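Local coordinates for glucose-6-phosphate isomerase (Thermus thermophilus, PDB 1ZZG), which probably catalyses the reversible isomerisation of glucose 6-phosphate to fructose 6-phosphate, a step shared by glycolysis and gluconeogenesis, at residues L119-K125 against H154-D160. Residues are numbered along the deposited sequence; the frame is centred on the assembly and turned at random.
Sequences LVNAVSK and HLVVTTD
Leu119 lays CD1 over the carbonyl of His154 at the start of two neighbouring parallel strands, 119-124 and 155-159, which helix 130-147 links into a beta-alpha-beta unit of the five-stranded parallel sheet in this SIS-type sugar isomerase domain. The methyl gets there, and against Val156 CG1, because the chain leaves with CG opposite the backbone N (chi1 174°), a branched apolar group under the covering helix 193-201. Val120 faces the other way, where CG1 meets Leu155 CD1 at 3.8 Å; both are hydrophobic because helix 130-147 packs on this face. Its backbone starts the parallel ladder: Val120 N donates to His154 O, and Val120 O receives Val156 N at 2.8 Å.

Asn121 brings a polar group into the Val156 face. Its ND2 reaches Val156 O at 3.0 Å from above the carbonyl plane, while Ala122 N approaches the same oxygen nearly head-on, so two donors grip it. ND2 also donates to Thr158 OG1 at 3.3 Å, and a water that donates to Asn121 OD1 accepts from that hydroxyl. Both acceptors of ND2 lie close to the amide plane, which fixes the rotation of the amide and satisfies its buried ends. Ala122, whose single methyl suits the face that helix 130-147 covers, takes Thr158 N on its carbonyl. Val123 lies alongside Thr158, CG1 3.9 Å from the threonine CB, two beta-branched residues suited to extended strands.

Ser124 N binds Thr158 O, and its short hydroxyl can reach Gly127 N. Thr159 OG1 donates to Ser124 O at 2.6 Å, taking the carbonyl expected for Asp160 N. Lys125's long chain carries NZ to Val184 O and Lys182 O and to a water shared with Asp160 OD1; Asp160 N meets Lys125 O instead, on an in-plane lone pair at 3.3 Å.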
loop_
_atom_site.group_PDB
_atom_site.type_symbol
_atom_site.label_atom_id
_atom_site.label_comp_id
_atom_site.label_asym_id
_atom_site.label_seq_id
_atom_site.Cartn_x
_atom_site.Cartn_y
_atom_site.Cartn_z
ATOM N N LEU A 119 -6.097 17.418 -17.832
ATOM C CA LEU A 119 -7.023 18.176 -17.001
ATOM C C LEU A 119 -6.471 18.086 -15.584
ATOM O O LEU A 119 -6.161 16.993 -15.104
ATOM C CB LEU A 119 -8.434 17.582 -17.031
ATOM C CG LEU A 119 -9.394 18.278 -16.057
ATOM C CD1 LEU A 119 -9.545 19.750 -16.439
ATOM C CD2 LEU A 119 -10.742 17.586 -16.070
ATOM N N VAL A 120 -6.332 19.228 -14.924
ATOM C CA VAL A 120 -5.815 19.254 -13.567
ATOM C C VAL A 120 -6.959 19.543 -12.597
ATOM O O VAL A 120 -7.732 20.479 -12.796
ATOM C CB VAL A 120 -4.718 20.327 -13.414
ATOM C CG1 VAL A 120 -4.151 20.305 -12.000
ATOM C CG2 VAL A 120 -3.611 20.077 -14.433
ATOM N N ASN A 121 -7.064 18.725 -11.556
ATOM C CA ASN A 121 -8.114 18.873 -10.554
ATOM C C ASN A 121 -7.481 19.102 -9.187
ATOM O O ASN A 121 -6.917 18.174 -8.599
ATOM C CB ASN A 121 -8.978 17.602 -10.530
ATOM C CG ASN A 121 -10.108 17.657 -9.506
ATOM O OD1 ASN A 121 -10.647 16.618 -9.125
ATOM N ND2 ASN A 121 -10.477 18.863 -9.069
ATOM N N ALA A 122 -7.553 20.336 -8.695
ATOM C CA ALA A 122 -6.999 20.669 -7.387
ATOM C C ALA A 122 -8.078 20.406 -6.345
ATOM O O ALA A 122 -9.118 21.071 -6.332
ATOM C CB ALA A 122 -6.578 22.120 -7.349
ATOM N N VAL A 123 -7.819 19.445 -5.466
ATOM C CA VAL A 123 -8.782 19.058 -4.446
ATOM C C VAL A 123 -8.288 19.285 -3.024
ATOM O O VAL A 123 -7.244 18.762 -2.627
ATOM C CB VAL A 123 -9.149 17.565 -4.586
ATOM C CG1 VAL A 123 -10.370 17.251 -3.725
ATOM C CG2 VAL A 123 -9.405 17.222 -6.056
ATOM N N SER A 124 -9.053 20.060 -2.261
ATOM C CA SER A 124 -8.728 20.356 -0.866
ATOM C C SER A 124 -9.953 20.961 -0.184
ATOM O O SER A 124 -10.512 21.945 -0.671
ATOM C CB SER A 124 -7.564 21.345 -0.782
ATOM O OG SER A 124 -7.318 21.712 0.568
ATOM N N LYS A 125 -10.373 20.380 0.939
ATOM C CA LYS A 125 -11.539 20.896 1.651
ATOM C C LYS A 125 -11.268 22.295 2.201
ATOM O O LYS A 125 -12.026 23.225 1.936
ATOM C CB LYS A 125 -11.940 19.964 2.802
ATOM C CG LYS A 125 -13.156 20.462 3.577
ATOM C CD LYS A 125 -13.527 19.530 4.726
ATOM C CE LYS A 125 -14.701 20.082 5.530
ATOM N NZ LYS A 125 -15.946 20.149 4.716
ATOM N N HIS A 154 -8.299 23.874 -18.424
ATOM C CA HIS A 154 -7.586 22.678 -17.987
ATOM C C HIS A 154 -7.405 22.558 -16.470
ATOM O O HIS A 154 -6.740 21.639 -15.991
ATOM C CB HIS A 154 -6.222 22.612 -18.685
ATOM C CG HIS A 154 -6.313 22.405 -20.166
ATOM N ND1 HIS A 154 -5.948 21.224 -20.777
ATOM C CD2 HIS A 154 -6.758 23.217 -21.155
ATOM C CE1 HIS A 154 -6.166 21.317 -22.077
ATOM N NE2 HIS A 154 -6.659 22.515 -22.332
ATOM N N LEU A 155 -7.990 23.488 -15.719
ATOM C CA LEU A 155 -7.898 23.463 -14.262
ATOM C C LEU A 155 -9.286 23.548 -13.634
ATOM O O LEU A 155 -10.022 24.514 -13.847
ATOM C CB LEU A 155 -7.036 24.622 -13.748
ATOM C CG LEU A 155 -6.937 24.737 -12.221
ATOM C CD1 LEU A 155 -6.288 23.485 -11.650
ATOM C CD2 LEU A 155 -6.125 25.971 -11.846
ATOM N N VAL A 156 -9.640 22.521 -12.869
ATOM C CA VAL A 156 -10.925 22.467 -12.191
ATOM C C VAL A 156 -10.651 22.306 -10.697
ATOM O O VAL A 156 -9.760 21.552 -10.298
ATOM C CB VAL A 156 -11.785 21.293 -12.726
ATOM C CG1 VAL A 156 -11.021 19.986 -12.617
ATOM C CG2 VAL A 156 -13.102 21.223 -11.969
ATOM N N VAL A 157 -11.412 23.017 -9.873
ATOM C CA VAL A 157 -11.211 22.976 -8.427
ATOM C C VAL A 157 -12.352 22.322 -7.646
ATOM O O VAL A 157 -13.523 22.491 -7.974
ATOM C CB VAL A 157 -10.996 24.414 -7.884
ATOM C CG1 VAL A 157 -10.781 24.396 -6.384
ATOM C CG2 VAL A 157 -9.804 25.047 -8.574
ATOM N N THR A 158 -11.989 21.568 -6.611
ATOM C CA THR A 158 -12.960 20.906 -5.742
ATOM C C THR A 158 -12.580 21.339 -4.331
ATOM O O THR A 158 -11.539 20.932 -3.812
ATOM C CB THR A 158 -12.863 19.370 -5.865
ATOM O OG1 THR A 158 -13.177 18.979 -7.209
ATOM C CG2 THR A 158 -13.821 18.695 -4.896
ATOM N N THR A 159 -13.418 22.169 -3.712
ATOM C CA THR A 159 -13.121 22.693 -2.382
ATOM C C THR A 159 -14.391 23.190 -1.677
ATOM O O THR A 159 -15.483 23.134 -2.242
ATOM C CB THR A 159 -12.105 23.863 -2.503
ATOM O OG1 THR A 159 -11.605 24.224 -1.211
ATOM C CG2 THR A 159 -12.768 25.078 -3.141
ATOM N N ASP A 160 -14.246 23.672 -0.446
ATOM C CA ASP A 160 -15.393 24.190 0.304
ATOM C C ASP A 160 -16.142 25.190 -0.581
ATOM O O ASP A 160 -15.532 25.914 -1.365
ATOM C CB ASP A 160 -14.929 24.904 1.575
ATOM C CG ASP A 160 -16.087 25.332 2.459
ATOM O OD1 ASP A 160 -16.505 24.527 3.318
ATOM O OD2 ASP A 160 -16.590 26.468 2.282
HETATM O O HOH W 1 -12.708 16.382 -7.224
HETATM O O HOH W 2 -15.957 21.923 2.830
#